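PDB 6OTU: glucose-6-phosphate isomerase from Chlamydia trachomatis D/UW-3/CX, which catalyses the reversible isomerization of glucose-6-phosphate to fructose-6-phosphate. Local coordinates for residues 184-192 with 216-225. Residues are numbered along the deposited sequence; the frame is centred on the assembly and turned at random.
Sequences VSNIDPDNA and LEPAANEELF
Leu216 opens the contact against Ile187, methyl to methyl, in the SIS domain of phosphoglucose isomerase, whose five-stranded parallel sheet carries strand 180-184 at one edge. The turn leaving that strand and the start of helix 189-196 pack here on the first turns of helix 216-231. Leu216 CD2 lies 3.4 Å from Ile187 CD1, tighter than usual carbon contact; with CG1 of Ile187 anti to its backbone N (chi1 -158°), the isoleucine chain extends to this leucine.

Glu217 touches through its methylene groups: CB sits 3.4 Å from Ser185 O, and CG 3.6 Å from Ile187 CB. A bend at chi2 (93°) separates this apolar stem from the carboxylate, whose OE1 hydrogen-bonds His386 NE2 and Thr382 OG1 of the second subunit. That histidine is assigned to the active site, and bound glucose-6-phosphate lies about 6 Å from the Glu217 side chain (nearest atoms), consistent with a second-shell role in positioning the imidazole.

Ala220 adds a lighter methyl contact to Ile187 CG1, and Asn221 then bridges the turn with both ends of its amide. ND2 donates almost straight (175°) to Asn186 O at 3.1 Å; the acceptor lies in the amide plane of Asn221, whereas the donor stands above the plane of the Asn186 carbonyl. The same ND2 donates to a water bound to Ser185 O, while OD1 lies 2.7 Å from a second water, which accepts a hydrogen bond from Ala192 N. The two acceptors at ND2, Asn186 O and the first water, set which end of the buried amide is the nitrogen.

Farther along, Leu224 CD1 rests on Ala192 CB. Phe225 closes the segment, its ring also packed against Val153 and Ile155 of strand 151-155, beside strand 180-184 in the same parallel sheet, and its CZ approaches Val184 CG2 obliquely at 3.9 Å.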
loop_
_atom_site.group_PDB
_atom_site.type_symbol
_atom_site.label_atom_id
_atom_site.label_comp_id
_atom_site.label_asym_id
_atom_site.label_seq_id
_atom_site.Cartn_x
_atom_site.Cartn_y
_atom_site.Cartn_z
ATOM N N VAL A 184 -11.039 -14.352 2.123
ATOM C CA VAL A 184 -9.961 -15.315 2.315
ATOM C C VAL A 184 -9.283 -15.490 0.960
ATOM O O VAL A 184 -9.910 -15.945 -0.008
ATOM C CB VAL A 184 -10.492 -16.648 2.873
ATOM C CG1 VAL A 184 -9.394 -17.713 2.937
ATOM C CG2 VAL A 184 -11.103 -16.434 4.235
ATOM N N SER A 185 -8.009 -15.122 0.884
ATOM C CA SER A 185 -7.334 -15.041 -0.406
ATOM C C SER A 185 -5.998 -15.780 -0.405
ATOM O O SER A 185 -5.767 -16.652 -1.248
ATOM C CB SER A 185 -7.141 -13.571 -0.793
ATOM O OG SER A 185 -6.503 -12.844 0.260
ATOM N N ASN A 186 -5.122 -15.446 0.541
ATOM C CA ASN A 186 -3.766 -15.988 0.573
ATOM C C ASN A 186 -3.778 -17.504 0.766
ATOM O O ASN A 186 -4.620 -18.062 1.476
ATOM C CB ASN A 186 -2.975 -15.327 1.716
ATOM C CG ASN A 186 -1.456 -15.329 1.490
ATOM O OD1 ASN A 186 -0.905 -16.191 0.804
ATOM N ND2 ASN A 186 -0.779 -14.351 2.093
ATOM N N ILE A 187 -2.814 -18.183 0.144
ATOM C CA ILE A 187 -2.650 -19.583 0.498
ATOM C C ILE A 187 -2.094 -19.735 1.913
ATOM O O ILE A 187 -2.247 -20.804 2.515
ATOM C CB ILE A 187 -1.771 -20.342 -0.511
ATOM C CG1 ILE A 187 -2.099 -21.836 -0.403
ATOM C CG2 ILE A 187 -0.285 -20.014 -0.322
ATOM C CD1 ILE A 187 -1.156 -22.714 -1.078
ATOM N N ASP A 188 -1.469 -18.686 2.465
ATOM C CA ASP A 188 -1.161 -18.623 3.887
ATOM C C ASP A 188 -2.393 -19.037 4.689
ATOM O O ASP A 188 -3.379 -18.303 4.725
ATOM C CB ASP A 188 -0.715 -17.210 4.265
ATOM C CG ASP A 188 -0.398 -17.058 5.743
ATOM O OD1 ASP A 188 -0.456 -18.046 6.506
ATOM O OD2 ASP A 188 -0.047 -15.940 6.144
ATOM N N PRO A 189 -2.379 -20.201 5.346
ATOM C CA PRO A 189 -3.583 -20.664 6.050
ATOM C C PRO A 189 -3.955 -19.809 7.250
ATOM O O PRO A 189 -5.067 -19.961 7.776
ATOM C CB PRO A 189 -3.207 -22.083 6.479
ATOM C CG PRO A 189 -1.721 -22.008 6.663
ATOM C CD PRO A 189 -1.232 -21.091 5.571
ATOM N N ASP A 190 -3.060 -18.931 7.709
ATOM C CA ASP A 190 -3.432 -18.012 8.776
ATOM C C ASP A 190 -4.556 -17.095 8.323
ATOM O O ASP A 190 -5.379 -16.671 9.143
ATOM C CB ASP A 190 -2.207 -17.220 9.240
ATOM C CG ASP A 190 -1.319 -18.024 10.174
ATOM O OD1 ASP A 190 -1.812 -19.009 10.764
ATOM O OD2 ASP A 190 -0.126 -17.683 10.315
ATOM N N ASN A 191 -4.632 -16.816 7.017
ATOM C CA ASN A 191 -5.755 -16.057 6.470
ATOM C C ASN A 191 -7.076 -16.783 6.708
ATOM O O ASN A 191 -8.036 -16.191 7.219
ATOM C CB ASN A 191 -5.528 -15.799 4.977
ATOM C CG ASN A 191 -6.479 -14.750 4.393
ATOM O OD1 ASN A 191 -6.403 -14.434 3.203
ATOM N ND2 ASN A 191 -7.380 -14.217 5.223
ATOM N N ALA A 192 -7.141 -18.078 6.359
ATOM C CA ALA A 192 -8.364 -18.836 6.616
ATOM C C ALA A 192 -8.642 -18.942 8.108
ATOM O O ALA A 192 -9.792 -18.827 8.547
ATOM C CB ALA A 192 -8.277 -20.229 5.998
ATOM N N LEU A 216 -4.559 -22.354 -7.355
ATOM C CA LEU A 216 -4.224 -23.095 -6.136
ATOM C C LEU A 216 -4.895 -22.513 -4.889
ATOM O O LEU A 216 -5.421 -23.261 -4.054
ATOM C CB LEU A 216 -2.711 -23.124 -5.945
ATOM C CG LEU A 216 -2.239 -23.590 -4.567
ATOM C CD1 LEU A 216 -2.655 -25.030 -4.342
ATOM C CD2 LEU A 216 -0.724 -23.414 -4.402
ATOM N N GLU A 217 -4.892 -21.172 -4.746
ATOM C CA GLU A 217 -5.318 -20.562 -3.490
ATOM C C GLU A 217 -6.804 -20.769 -3.209
ATOM O O GLU A 217 -7.146 -21.307 -2.142
ATOM C CB GLU A 217 -4.928 -19.081 -3.467
ATOM C CG GLU A 217 -3.451 -18.834 -3.333
ATOM C CD GLU A 217 -2.758 -18.667 -4.677
ATOM O OE1 GLU A 217 -1.757 -17.917 -4.731
ATOM O OE2 GLU A 217 -3.193 -19.292 -5.675
ATOM N N PRO A 218 -7.727 -20.357 -4.086
ATOM C CA PRO A 218 -9.145 -20.686 -3.835
ATOM C C PRO A 218 -9.377 -22.169 -3.597
ATOM O O PRO A 218 -10.212 -22.527 -2.756
ATOM C CB PRO A 218 -9.856 -20.228 -5.116
ATOM C CG PRO A 218 -8.885 -19.375 -5.840
ATOM C CD PRO A 218 -7.522 -19.747 -5.413
ATOM N N ALA A 219 -8.659 -23.041 -4.317
ATOM C CA ALA A 219 -8.902 -24.478 -4.179
ATOM C C ALA A 219 -8.436 -24.987 -2.823
ATOM O O ALA A 219 -9.137 -25.772 -2.173
ATOM C CB ALA A 219 -8.209 -25.252 -5.289
ATOM N N ALA A 220 -7.255 -24.556 -2.378
ATOM C CA ALA A 220 -6.821 -24.954 -1.047
ATOM C C ALA A 220 -7.728 -24.350 0.014
ATOM O O ALA A 220 -8.074 -25.014 0.996
ATOM C CB ALA A 220 -5.364 -24.556 -0.817
ATOM N N ASN A 221 -8.152 -23.100 -0.178
ATOM C CA ASN A 221 -8.969 -22.459 0.846
ATOM C C ASN A 221 -10.367 -23.069 0.902
ATOM O O ASN A 221 -10.880 -23.348 1.995
ATOM C CB ASN A 221 -9.017 -20.952 0.607
ATOM C CG ASN A 221 -7.798 -20.253 1.164
ATOM O OD1 ASN A 221 -7.406 -20.499 2.302
ATOM N ND2 ASN A 221 -7.176 -19.396 0.365
ATOM N N GLU A 222 -10.991 -23.295 -0.265
ATOM C CA GLU A 222 -12.296 -23.955 -0.288
ATOM C C GLU A 222 -12.242 -25.297 0.433
ATOM O O GLU A 222 -13.135 -25.621 1.228
ATOM C CB GLU A 222 -12.793 -24.147 -1.727
ATOM C CG GLU A 222 -14.038 -25.039 -1.799
ATOM C CD GLU A 222 -14.601 -25.258 -3.209
ATOM O OE1 GLU A 222 -13.963 -24.875 -4.215
ATOM O OE2 GLU A 222 -15.714 -25.817 -3.299
ATOM N N GLU A 223 -11.193 -26.085 0.181
ATOM C CA GLU A 223 -11.068 -27.374 0.855
ATOM C C GLU A 223 -10.934 -27.189 2.364
ATOM O O GLU A 223 -11.554 -27.927 3.135
ATOM C CB GLU A 223 -9.889 -28.161 0.280
ATOM C CG GLU A 223 -9.675 -29.535 0.909
ATOM C CD GLU A 223 -10.877 -30.462 0.765
ATOM O OE1 GLU A 223 -11.669 -30.275 -0.188
ATOM O OE2 GLU A 223 -11.023 -31.381 1.611
ATOM N N LEU A 224 -10.176 -26.174 2.803
ATOM C CA LEU A 224 -10.087 -25.871 4.232
ATOM C C LEU A 224 -11.454 -25.559 4.829
ATOM O O LEU A 224 -11.745 -25.936 5.967
ATOM C CB LEU A 224 -9.141 -24.693 4.471
ATOM C CG LEU A 224 -7.703 -25.009 4.874
ATOM C CD1 LEU A 224 -6.973 -23.716 5.135
ATOM C CD2 LEU A 224 -7.652 -25.908 6.096
ATOM N N PHE A 225 -12.299 -24.847 4.091
ATOM C CA PHE A 225 -13.606 -24.501 4.639
ATOM C C PHE A 225 -14.556 -25.690 4.597
ATOM O O PHE A 225 -15.331 -25.896 5.540
ATOM C CB PHE A 225 -14.184 -23.306 3.887
ATOM C CG PHE A 225 -13.812 -21.977 4.496
ATOM C CD1 PHE A 225 -12.506 -21.503 4.425
ATOM C CD2 PHE A 225 -14.763 -21.205 5.152
ATOM C CE1 PHE A 225 -12.153 -20.271 4.998
ATOM C CE2 PHE A 225 -14.413 -19.978 5.731
ATOM C CZ PHE A 225 -13.101 -19.515 5.648
HETATM O O HOH W 1 -8.129 -17.895 -1.954
HETATM O O HOH W 2 -6.038 -19.072 4.071
#